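Local coordinates for protein formate dehydrogenase (Pyrobaculum aerophilum, PDB 1QP8) that probably works as an NAD(P)H-dependent 2-hydroxyacid dehydrogenase, such as a glyoxylate or hydroxypyruvate reductase, and binds NADPH, at residues L51-V57 and H72-N78; W66-P71 and A295-Y300; Y98-Y104 and D116-I122. All coordinates share one frame; numbering follows the deposited sequence.

In the fold
Interactions 1 and 2 are neighbours, with centres about 10 Å apart. They meet where V75 O lies 2.6 Å from A295 N, a probable hydrogen bond. V75 also packs on W66. Their segments alternate along the chain: 51-57, 66-71, 72-78, and much later 295-300, so the chain end returns to the region around strands 54-55 and 75-76. Interaction 3 comes between, at 98-104 and 116-122, in the NAD-binding domain. Its centre is about 45 Å from interaction 1 and 44 Å from interaction 2, on the opposite side of the chain's centre. Interactions 1 and 2 lie in the catalytic domain, on its NADPH side, whereas interaction 3 faces the second subunit.

Interaction 1: residues L51-V57 and H72-N78; sequences LKFIQVV and HVTVAGN
F53 brings the CE1-CZ part of its ring against the methyl of A76, with CZ 3.7 Å from A76 CB. T74 CG2 meets the same ring at its edge, 3.9 Å from CD1. The ring also stacks on Y285 of helix 268-286. On the face of I54 and V75, V73 CG1 packs 3.6 Å from I54 CD1, and V56 CG2 touches V75 CG1. Strands 54-55 and 75-76 form a short parallel pair, with I54 opposite V75 and Q55 opposite A76. It belongs to the catalytic domain of the D-2-hydroxyacid dehydrogenase family. I54 N donates to T74 O, A76 N to I54 O and V56 N to A76 O, so the bonds zigzag between the strands. Q55 is bent at chi2 (65°), which turns its amide forward and toward the neighbouring strand. NE2 gives a bond to V56 O at 3.0 Å, from above that carbonyl plane, and a weak one to G77 O. OE1 takes a bond from N281. At the end nearer the cofactor, N78 ND2 donates to V57 O at 2.6 Å, with the oxygen in the amide plane. The same nitrogen bonds to M274 O. The N78 side chain lies about 8 Å from the bound NADPH.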
loop_
_atom_site.group_PDB
_atom_site.type_symbol
_atom_site.label_atom_id
_atom_site.label_comp_id
_atom_site.label_asym_id
_atom_site.label_seq_id
_atom_site.Cartn_x
_atom_site.Cartn_y
_atom_site.Cartn_z
ATOM N N LEU A 51 -10.053 35.548 -25.981
ATOM C CA LEU A 51 -9.401 34.549 -25.156
ATOM C C LEU A 51 -8.369 33.867 -26.041
ATOM O O LEU A 51 -8.676 33.459 -27.172
ATOM C CB LEU A 51 -10.409 33.523 -24.651
ATOM C CG LEU A 51 -9.891 32.367 -23.777
ATOM C CD1 LEU A 51 -9.249 32.888 -22.493
ATOM C CD2 LEU A 51 -11.069 31.455 -23.446
ATOM N N LYS A 52 -7.143 33.755 -25.539
ATOM C CA LYS A 52 -6.082 33.130 -26.315
ATOM C C LYS A 52 -5.381 31.999 -25.564
ATOM O O LYS A 52 -4.617 31.237 -26.162
ATOM C CB LYS A 52 -5.077 34.193 -26.732
ATOM C CG LYS A 52 -5.758 35.400 -27.349
ATOM C CD LYS A 52 -4.770 36.444 -27.816
ATOM C CE LYS A 52 -5.485 37.566 -28.536
ATOM N NZ LYS A 52 -6.475 38.247 -27.661
ATOM N N PHE A 53 -5.639 31.895 -24.260
ATOM C CA PHE A 53 -5.032 30.848 -23.445
ATOM C C PHE A 53 -5.985 30.413 -22.344
ATOM O O PHE A 53 -6.705 31.230 -21.803
ATOM C CB PHE A 53 -3.731 31.349 -22.817
ATOM C CG PHE A 53 -3.014 30.307 -21.981
ATOM C CD1 PHE A 53 -2.421 29.198 -22.579
ATOM C CD2 PHE A 53 -2.902 30.453 -20.596
ATOM C CE1 PHE A 53 -1.723 28.258 -21.809
ATOM C CE2 PHE A 53 -2.208 29.515 -19.830
ATOM C CZ PHE A 53 -1.620 28.421 -20.440
ATOM N N ILE A 54 -6.000 29.125 -22.025
ATOM C CA ILE A 54 -6.863 28.613 -20.969
ATOM C C ILE A 54 -6.100 27.624 -20.103
ATOM O O ILE A 54 -5.796 26.510 -20.546
ATOM C CB ILE A 54 -8.104 27.895 -21.527
ATOM C CG1 ILE A 54 -9.033 28.905 -22.219
ATOM C CG2 ILE A 54 -8.863 27.216 -20.406
ATOM C CD1 ILE A 54 -10.296 28.275 -22.831
ATOM N N GLN A 55 -5.780 28.038 -18.877
ATOM C CA GLN A 55 -5.067 27.183 -17.940
ATOM C C GLN A 55 -6.089 26.479 -17.081
ATOM O O GLN A 55 -6.873 27.132 -16.379
ATOM C CB GLN A 55 -4.158 27.997 -17.025
ATOM C CG GLN A 55 -3.450 27.156 -15.958
ATOM C CD GLN A 55 -2.485 26.151 -16.566
ATOM O OE1 GLN A 55 -1.518 26.536 -17.238
ATOM N NE2 GLN A 55 -2.741 24.858 -16.341
ATOM N N VAL A 56 -6.076 25.152 -17.136
ATOM C CA VAL A 56 -6.994 24.353 -16.346
ATOM C C VAL A 56 -6.278 23.864 -15.092
ATOM O O VAL A 56 -5.113 23.487 -15.135
ATOM C CB VAL A 56 -7.509 23.129 -17.143
ATOM C CG1 VAL A 56 -8.584 22.399 -16.327
ATOM C CG2 VAL A 56 -8.073 23.574 -18.491
ATOM N N VAL A 57 -6.988 23.872 -13.973
ATOM C CA VAL A 57 -6.432 23.432 -12.697
ATOM C C VAL A 57 -6.320 21.910 -12.576
ATOM O O VAL A 57 -5.368 21.394 -11.997
ATOM C CB VAL A 57 -7.296 23.950 -11.537
ATOM C CG1 VAL A 57 -6.574 23.745 -10.211
ATOM C CG2 VAL A 57 -7.614 25.419 -11.757
ATOM N N HIS A 72 -7.899 27.962 -31.916
ATOM C CA HIS A 72 -6.623 28.638 -31.697
ATOM C C HIS A 72 -6.354 28.992 -30.240
ATOM O O HIS A 72 -5.302 29.551 -29.928
ATOM C CB HIS A 72 -6.620 29.943 -32.471
ATOM C CG HIS A 72 -7.672 30.893 -31.998
ATOM N ND1 HIS A 72 -8.892 31.031 -32.630
ATOM C CD2 HIS A 72 -7.726 31.690 -30.906
ATOM C CE1 HIS A 72 -9.650 31.864 -31.947
ATOM N NE2 HIS A 72 -8.970 32.280 -30.888
ATOM N N VAL A 73 -7.293 28.678 -29.355
ATOM C CA VAL A 73 -7.160 29.056 -27.964
ATOM C C VAL A 73 -6.044 28.529 -27.090
ATOM O O VAL A 73 -5.744 29.155 -26.076
ATOM C CB VAL A 73 -8.495 28.875 -27.246
ATOM C CG1 VAL A 73 -8.328 29.003 -25.728
ATOM C CG2 VAL A 73 -9.453 29.943 -27.743
ATOM N N THR A 74 -5.402 27.420 -27.436
ATOM C CA THR A 74 -4.298 26.929 -26.584
ATOM C C THR A 74 -4.765 26.614 -25.171
ATOM O O THR A 74 -4.969 27.513 -24.365
ATOM C CB THR A 74 -3.167 27.963 -26.413
ATOM O OG1 THR A 74 -2.898 28.596 -27.669
ATOM C CG2 THR A 74 -1.903 27.288 -25.890
ATOM N N VAL A 75 -4.893 25.334 -24.868
ATOM C CA VAL A 75 -5.352 24.891 -23.570
ATOM C C VAL A 75 -4.259 24.104 -22.876
ATOM O O VAL A 75 -3.790 23.098 -23.394
ATOM C CB VAL A 75 -6.594 23.986 -23.734
ATOM C CG1 VAL A 75 -6.981 23.365 -22.400
ATOM C CG2 VAL A 75 -7.755 24.801 -24.302
ATOM N N ALA A 76 -3.829 24.558 -21.709
ATOM C CA ALA A 76 -2.802 23.820 -20.976
ATOM C C ALA A 76 -3.459 23.318 -19.717
ATOM O O ALA A 76 -4.244 24.029 -19.093
ATOM C CB ALA A 76 -1.620 24.724 -20.610
ATOM N N GLY A 77 -3.160 22.091 -19.338
ATOM C CA GLY A 77 -3.751 21.591 -18.119
ATOM C C GLY A 77 -2.681 21.392 -17.060
ATOM O O GLY A 77 -1.513 21.757 -17.238
ATOM N N ASN A 78 -3.090 20.871 -15.918
ATOM C CA ASN A 78 -2.132 20.558 -14.887
ATOM C C ASN A 78 -1.799 19.100 -15.211
ATOM O O ASN A 78 -2.168 18.606 -16.284
ATOM C CB ASN A 78 -2.768 20.676 -13.510
ATOM C CG ASN A 78 -2.150 21.791 -12.659
ATOM O OD1 ASN A 78 -0.941 22.046 -12.720
ATOM N ND2 ASN A 78 -2.979 22.439 -11.842
#

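Interaction 2: residues W66-P71 and A295-Y300; sequences WESIPP and AKREDY
W66 begins a type I beta turn that ends at I69, and its indole stacks on Y300 of the C-terminal tail. The stack is offset. The centroids of the five-membered ring and the Y300 ring are 4.5 Å apart, and the planes are 15° from parallel. Y300 CB sits over the indole as well, 3.7 Å from the centroid of the five-membered ring, as a CH-pi contact. The side chain of Y300 lies about 6 Å from the bound NADPH. W66 CG stands beside the backbone N (chi1 -82°), which carries the indole toward the tail. NE1 donates to L61 O, a bond that helps fix the rotation of the ring. At the benzo end, CH2 touches A295 CB at 3.9 Å. R297 NH1 comes to another part of the rim, 3.7 Å from W66 CE3, with the guanidinium plane nearly perpendicular to the indole (82°). An alanine in place of W66 would remove the indole and would probably leave one face of Y300 without its stack and one face of the R297 guanidinium without its cover.

I69 reaches the indole face opposite Y300 with CD1. Its carbonyl oxygen accepts from both terminal nitrogens of R297. NH2 is modelled 2.5 Å from I69 O, a length that is doubtful at this resolution, and lies nearly along the C=O axis. The oxygen is tilted from the guanidinium plane. NH1 adds a weak bond to it. The R297 chain runs extended from CG to NE and carries the guanidinium from the tail to the turn. P71 closes the segment, its CA 3.6 Å above the centre of the R297 guanidinium, on the face away from W66 CE3.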
loop_
_atom_site.group_PDB
_atom_site.type_symbol
_atom_site.label_atom_id
_atom_site.label_comp_id
_atom_site.label_asym_id
_atom_site.label_seq_id
_atom_site.Cartn_x
_atom_site.Cartn_y
_atom_site.Cartn_z
ATOM N N TRP A 66 -14.562 21.864 -25.569
ATOM C CA TRP A 66 -13.770 21.545 -26.751
ATOM C C TRP A 66 -14.471 21.928 -28.045
ATOM O O TRP A 66 -13.903 22.644 -28.869
ATOM C CB TRP A 66 -13.394 20.059 -26.786
ATOM C CG TRP A 66 -12.209 19.758 -25.940
ATOM C CD1 TRP A 66 -12.147 18.884 -24.894
ATOM C CD2 TRP A 66 -10.900 20.357 -26.035
ATOM N NE1 TRP A 66 -10.888 18.905 -24.324
ATOM C CE2 TRP A 66 -10.105 19.801 -25.007
ATOM C CE3 TRP A 66 -10.340 21.316 -26.889
ATOM C CZ2 TRP A 66 -8.763 20.165 -24.805
ATOM C CZ3 TRP A 66 -9.005 21.684 -26.689
ATOM C CH2 TRP A 66 -8.232 21.108 -25.652
ATOM N N GLU A 67 -15.701 21.471 -28.228
ATOM C CA GLU A 67 -16.411 21.799 -29.450
ATOM C C GLU A 67 -16.849 23.255 -29.427
ATOM O O GLU A 67 -17.383 23.768 -30.408
ATOM C CB GLU A 67 -17.621 20.872 -29.662
ATOM C CG GLU A 67 -18.857 21.154 -28.812
ATOM C CD GLU A 67 -18.739 20.660 -27.375
ATOM O OE1 GLU A 67 -18.274 19.517 -27.170
ATOM O OE2 GLU A 67 -19.126 21.410 -26.447
ATOM N N SER A 68 -16.609 23.927 -28.305
ATOM C CA SER A 68 -16.989 25.330 -28.196
ATOM C C SER A 68 -15.786 26.234 -27.969
ATOM O O SER A 68 -15.937 27.444 -27.828
ATOM C CB SER A 68 -18.010 25.522 -27.069
ATOM O OG SER A 68 -19.319 25.224 -27.520
ATOM N N ILE A 69 -14.600 25.634 -27.932
ATOM C CA ILE A 69 -13.362 26.375 -27.742
ATOM C C ILE A 69 -12.747 26.651 -29.102
ATOM O O ILE A 69 -12.321 25.725 -29.788
ATOM C CB ILE A 69 -12.299 25.572 -26.955
ATOM C CG1 ILE A 69 -12.795 25.263 -25.548
ATOM C CG2 ILE A 69 -10.979 26.350 -26.923
ATOM C CD1 ILE A 69 -11.934 24.244 -24.825
ATOM N N PRO A 70 -12.689 27.925 -29.508
ATOM C CA PRO A 70 -12.092 28.247 -30.815
ATOM C C PRO A 70 -10.765 27.490 -30.962
ATOM O O PRO A 70 -9.960 27.456 -30.044
ATOM C CB PRO A 70 -11.920 29.758 -30.740
ATOM C CG PRO A 70 -13.132 30.178 -29.898
ATOM C CD PRO A 70 -13.162 29.131 -28.809
ATOM N N PRO A 71 -10.535 26.869 -32.120
ATOM C CA PRO A 71 -9.343 26.077 -32.463
ATOM C C PRO A 71 -7.960 26.672 -32.211
ATOM O O PRO A 71 -6.965 25.955 -32.275
ATOM C CB PRO A 71 -9.554 25.761 -33.940
ATOM C CG PRO A 71 -11.040 25.721 -34.057
ATOM C CD PRO A 71 -11.466 26.925 -33.260
ATOM N N ALA A 295 -2.316 21.205 -24.395
ATOM C CA ALA A 295 -3.140 20.141 -24.943
ATOM C C ALA A 295 -3.055 20.066 -26.454
ATOM O O ALA A 295 -2.948 21.085 -27.144
ATOM C CB ALA A 295 -4.580 20.341 -24.539
ATOM N N LYS A 296 -3.107 18.841 -26.960
ATOM C CA LYS A 296 -3.094 18.591 -28.396
ATOM C C LYS A 296 -4.581 18.409 -28.718
ATOM O O LYS A 296 -5.161 17.363 -28.457
ATOM C CB LYS A 296 -2.306 17.316 -28.683
ATOM C CG LYS A 296 -2.247 16.927 -30.129
ATOM C CD LYS A 296 -1.450 15.649 -30.312
ATOM C CE LYS A 296 -1.570 15.151 -31.740
ATOM N NZ LYS A 296 -0.700 13.980 -32.015
ATOM N N ARG A 297 -5.201 19.450 -29.261
ATOM C CA ARG A 297 -6.630 19.431 -29.571
ATOM C C ARG A 297 -7.192 18.168 -30.214
ATOM O O ARG A 297 -8.195 17.643 -29.747
ATOM C CB ARG A 297 -6.988 20.639 -30.440
ATOM C CG ARG A 297 -8.470 20.962 -30.476
ATOM C CD ARG A 297 -8.757 22.061 -31.488
ATOM N NE ARG A 297 -10.174 22.404 -31.551
ATOM C CZ ARG A 297 -10.793 23.213 -30.694
ATOM N NH1 ARG A 297 -10.122 23.783 -29.698
ATOM N NH2 ARG A 297 -12.092 23.447 -30.831
ATOM N N GLU A 298 -6.568 17.656 -31.270
ATOM C CA GLU A 298 -7.126 16.465 -31.909
ATOM C C GLU A 298 -7.273 15.245 -31.002
ATOM O O GLU A 298 -8.016 14.326 -31.329
ATOM C CB GLU A 298 -6.340 16.079 -33.160
ATOM C CG GLU A 298 -4.983 15.486 -32.912
ATOM C CD GLU A 298 -4.392 14.930 -34.188
ATOM O OE1 GLU A 298 -3.237 14.453 -34.167
ATOM O OE2 GLU A 298 -5.099 14.970 -35.217
ATOM N N ASP A 299 -6.570 15.228 -29.872
ATOM C CA ASP A 299 -6.698 14.113 -28.939
ATOM C C ASP A 299 -8.123 14.097 -28.414
ATOM O O ASP A 299 -8.601 13.069 -27.964
ATOM C CB ASP A 299 -5.733 14.243 -27.762
ATOM C CG ASP A 299 -4.341 13.750 -28.095
ATOM O OD1 ASP A 299 -4.164 13.144 -29.179
ATOM O OD2 ASP A 299 -3.421 13.957 -27.269
ATOM N N TYR A 300 -8.800 15.238 -28.481
ATOM C CA TYR A 300 -10.176 15.326 -28.020
ATOM C C TYR A 300 -11.075 15.712 -29.181
ATOM O O TYR A 300 -12.299 15.667 -29.061
ATOM C CB TYR A 300 -10.327 16.375 -26.915
ATOM C CG TYR A 300 -9.278 16.292 -25.830
ATOM C CD1 TYR A 300 -8.003 16.821 -26.027
ATOM C CD2 TYR A 300 -9.545 15.648 -24.622
ATOM C CE1 TYR A 300 -7.028 16.709 -25.060
ATOM C CE2 TYR A 300 -8.567 15.529 -23.646
ATOM C CZ TYR A 300 -7.313 16.061 -23.874
ATOM O OH TYR A 300 -6.328 15.935 -22.922
#

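Interaction 3: residues Y98-Y104 and D116-I122; sequences YKRIIQY and DVEIPLI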
loop_
_atom_site.group_PDB
_atom_site.type_symbol
_atom_site.label_atom_id
_atom_site.label_comp_id
_atom_site.label_asym_id
_atom_site.label_seq_id
_atom_site.Cartn_x
_atom_site.Cartn_y
_atom_site.Cartn_z
ATOM N N TYR A 98 -5.781 -6.472 -2.646
ATOM C CA TYR A 98 -4.750 -7.419 -3.058
ATOM C C TYR A 98 -4.217 -8.255 -1.912
ATOM O O TYR A 98 -4.282 -9.470 -1.958
ATOM C CB TYR A 98 -3.584 -6.699 -3.721
ATOM C CG TYR A 98 -2.680 -7.620 -4.513
ATOM C CD1 TYR A 98 -3.008 -7.995 -5.809
ATOM C CD2 TYR A 98 -1.498 -8.113 -3.964
ATOM C CE1 TYR A 98 -2.182 -8.836 -6.544
ATOM C CE2 TYR A 98 -0.667 -8.957 -4.685
ATOM C CZ TYR A 98 -1.010 -9.320 -5.977
ATOM O OH TYR A 98 -0.202 -10.188 -6.698
ATOM N N LYS A 99 -3.675 -7.612 -0.889
ATOM C CA LYS A 99 -3.153 -8.370 0.239
ATOM C C LYS A 99 -4.292 -8.885 1.123
ATOM O O LYS A 99 -4.064 -9.353 2.251
ATOM C CB LYS A 99 -2.175 -7.512 1.051
ATOM C CG LYS A 99 -1.005 -6.985 0.240
ATOM C CD LYS A 99 -0.090 -8.094 -0.231
ATOM C CE LYS A 99 0.871 -8.523 0.865
ATOM N NZ LYS A 99 1.661 -9.739 0.480
ATOM N N ARG A 100 -5.515 -8.781 0.600
ATOM C CA ARG A 100 -6.709 -9.261 1.293
ATOM C C ARG A 100 -6.943 -8.613 2.670
ATOM O O ARG A 100 -7.534 -9.230 3.566
ATOM C CB ARG A 100 -6.600 -10.777 1.453
ATOM C CG ARG A 100 -5.973 -11.501 0.245
ATOM C CD ARG A 100 -6.992 -11.960 -0.792
ATOM N NE ARG A 100 -6.824 -11.319 -2.092
ATOM C CZ ARG A 100 -6.752 -11.982 -3.246
ATOM N NH1 ARG A 100 -6.823 -13.315 -3.263
ATOM N NH2 ARG A 100 -6.635 -11.323 -4.396
ATOM N N ILE A 101 -6.482 -7.381 2.851
ATOM C CA ILE A 101 -6.674 -6.706 4.129
ATOM C C ILE A 101 -8.166 -6.471 4.411
ATOM O O ILE A 101 -8.678 -6.824 5.484
ATOM C CB ILE A 101 -5.972 -5.339 4.156
ATOM C CG1 ILE A 101 -4.457 -5.509 3.980
ATOM C CG2 ILE A 101 -6.280 -4.635 5.464
ATOM C CD1 ILE A 101 -3.761 -6.145 5.165
ATOM N N ILE A 102 -8.861 -5.871 3.444
ATOM C CA ILE A 102 -10.278 -5.592 3.612
ATOM C C ILE A 102 -11.068 -6.850 3.909
ATOM O O ILE A 102 -11.876 -6.878 4.837
ATOM C CB ILE A 102 -10.892 -4.969 2.367
ATOM C CG1 ILE A 102 -10.461 -3.515 2.221
ATOM C CG2 ILE A 102 -12.397 -5.013 2.476
ATOM C CD1 ILE A 102 -10.995 -2.874 0.961
ATOM N N GLN A 103 -10.844 -7.885 3.108
ATOM C CA GLN A 103 -11.569 -9.139 3.293
ATOM C C GLN A 103 -11.311 -9.796 4.650
ATOM O O GLN A 103 -12.257 -10.132 5.361
ATOM C CB GLN A 103 -11.291 -10.122 2.141
ATOM C CG GLN A 103 -9.957 -9.959 1.453
ATOM C CD GLN A 103 -9.925 -8.833 0.418
ATOM O OE1 GLN A 103 -10.049 -9.068 -0.787
ATOM N NE2 GLN A 103 -9.747 -7.604 0.892
ATOM N N TYR A 104 -10.052 -9.959 5.038
ATOM C CA TYR A 104 -9.791 -10.572 6.337
ATOM C C TYR A 104 -10.296 -9.709 7.494
ATOM O O TYR A 104 -10.730 -10.223 8.521
ATOM C CB TYR A 104 -8.297 -10.880 6.508
ATOM C CG TYR A 104 -7.922 -12.296 6.106
ATOM C CD1 TYR A 104 -7.120 -12.544 4.989
ATOM C CD2 TYR A 104 -8.379 -13.388 6.836
ATOM C CE1 TYR A 104 -6.780 -13.852 4.604
ATOM C CE2 TYR A 104 -8.042 -14.704 6.464
ATOM C CZ TYR A 104 -7.242 -14.927 5.343
ATOM O OH TYR A 104 -6.924 -16.215 4.972
ATOM N N ASP A 116 -8.384 -19.374 5.664
ATOM C CA ASP A 116 -8.708 -20.085 4.433
ATOM C C ASP A 116 -8.376 -19.351 3.151
ATOM O O ASP A 116 -8.394 -19.953 2.086
ATOM C CB ASP A 116 -10.191 -20.410 4.400
ATOM C CG ASP A 116 -11.046 -19.185 4.626
ATOM O OD1 ASP A 116 -11.170 -18.765 5.806
ATOM O OD2 ASP A 116 -11.570 -18.643 3.627
ATOM N N VAL A 117 -8.107 -18.055 3.237
ATOM C CA VAL A 117 -7.794 -17.267 2.040
ATOM C C VAL A 117 -6.289 -17.074 1.919
ATOM O O VAL A 117 -5.652 -16.584 2.854
ATOM C CB VAL A 117 -8.408 -15.844 2.099
ATOM C CG1 VAL A 117 -8.164 -15.121 0.788
ATOM C CG2 VAL A 117 -9.882 -15.912 2.405
ATOM N N GLU A 118 -5.710 -17.445 0.783
ATOM C CA GLU A 118 -4.273 -17.254 0.635
ATOM C C GLU A 118 -3.963 -15.811 0.245
ATOM O O GLU A 118 -4.682 -15.187 -0.545
ATOM C CB GLU A 118 -3.674 -18.219 -0.392
ATOM C CG GLU A 118 -2.153 -18.101 -0.490
ATOM C CD GLU A 118 -1.482 -19.343 -1.051
ATOM O OE1 GLU A 118 -1.817 -19.757 -2.183
ATOM O OE2 GLU A 118 -0.609 -19.903 -0.355
ATOM N N ILE A 119 -2.891 -15.286 0.825
ATOM C CA ILE A 119 -2.465 -13.922 0.576
ATOM C C ILE A 119 -1.495 -13.840 -0.592
ATOM O O ILE A 119 -0.399 -14.383 -0.540
ATOM C CB ILE A 119 -1.857 -13.359 1.853
ATOM C CG1 ILE A 119 -2.954 -13.354 2.919
ATOM C CG2 ILE A 119 -1.290 -11.971 1.613
ATOM C CD1 ILE A 119 -2.553 -12.794 4.229
ATOM N N PRO A 120 -1.903 -13.183 -1.682
ATOM C CA PRO A 120 -1.061 -13.044 -2.869
ATOM C C PRO A 120 0.191 -12.281 -2.552
ATOM O O PRO A 120 0.221 -11.485 -1.614
ATOM C CB PRO A 120 -1.925 -12.242 -3.831
ATOM C CG PRO A 120 -3.297 -12.630 -3.457
ATOM C CD PRO A 120 -3.231 -12.608 -1.932
ATOM N N LEU A 121 1.232 -12.522 -3.331
ATOM C CA LEU A 121 2.465 -11.792 -3.142
ATOM C C LEU A 121 2.585 -10.853 -4.328
ATOM O O LEU A 121 2.026 -11.103 -5.389
ATOM C CB LEU A 121 3.652 -12.751 -3.065
ATOM C CG LEU A 121 4.294 -12.840 -1.671
ATOM C CD1 LEU A 121 3.222 -13.004 -0.605
ATOM C CD2 LEU A 121 5.257 -14.005 -1.621
ATOM N N ILE A 122 3.274 -9.745 -4.132
ATOM C CA ILE A 122 3.464 -8.796 -5.207
ATOM C C ILE A 122 4.758 -9.198 -5.908
ATOM O O ILE A 122 4.846 -9.218 -7.147
ATOM C CB ILE A 122 3.519 -7.355 -4.637
ATOM C CG1 ILE A 122 2.082 -6.841 -4.494
ATOM C CG2 ILE A 122 4.369 -6.438 -5.520
ATOM C CD1 ILE A 122 1.972 -5.455 -3.967
#
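This is a buried contact between the junction of two helices, 83-98 and 101-109, and a loop, with P120 wedged between Y98 and R100. Segment 98-104 links the end of helix 83-98 to helix 101-109, and R100 is at the N-cap position of the latter. Segment 116-122 is the extended loop that leads on to strand 126-130.

P120 CB lies over one face of the Y98 ring, 4.0 Å from its centroid, in a CH-pi contact. P120 CG sits over the centre of the R100 guanidinium, 3.5 Å above its plane. The R100 chain is bent at chi2 and chi3, which turns this flat group across the proline. R100 NE also bonds to P97 O. The Y98 ring points its hydroxyl into the loop. Y98 OH donates to L121 O at 2.7 Å, from above the carbonyl plane, and Y98 CE2 packs on I122 CG1. K99 NZ gives P120 O a bond of 3.1 Å in the carbonyl plane, and makes a salt bridge with E88 of the second subunit. Further along, Y104 OH donates to V117 O, which lies in the plane of the ring. The bond is modelled at 2.5 Å, so its exact length is doubtful. V117 CB rests against Y104 CZ at 3.6 Å.

The second subunit lies against the same loop. Its E268 N bonds to E118 OE2, although that side chain is poorly ordered, and its V270 packs on L121, consistent with a place in the dimer interface. Within the chain, I122 packs on L95 of helix 83-98 and on L146 and A148, just ahead of strand 149-153.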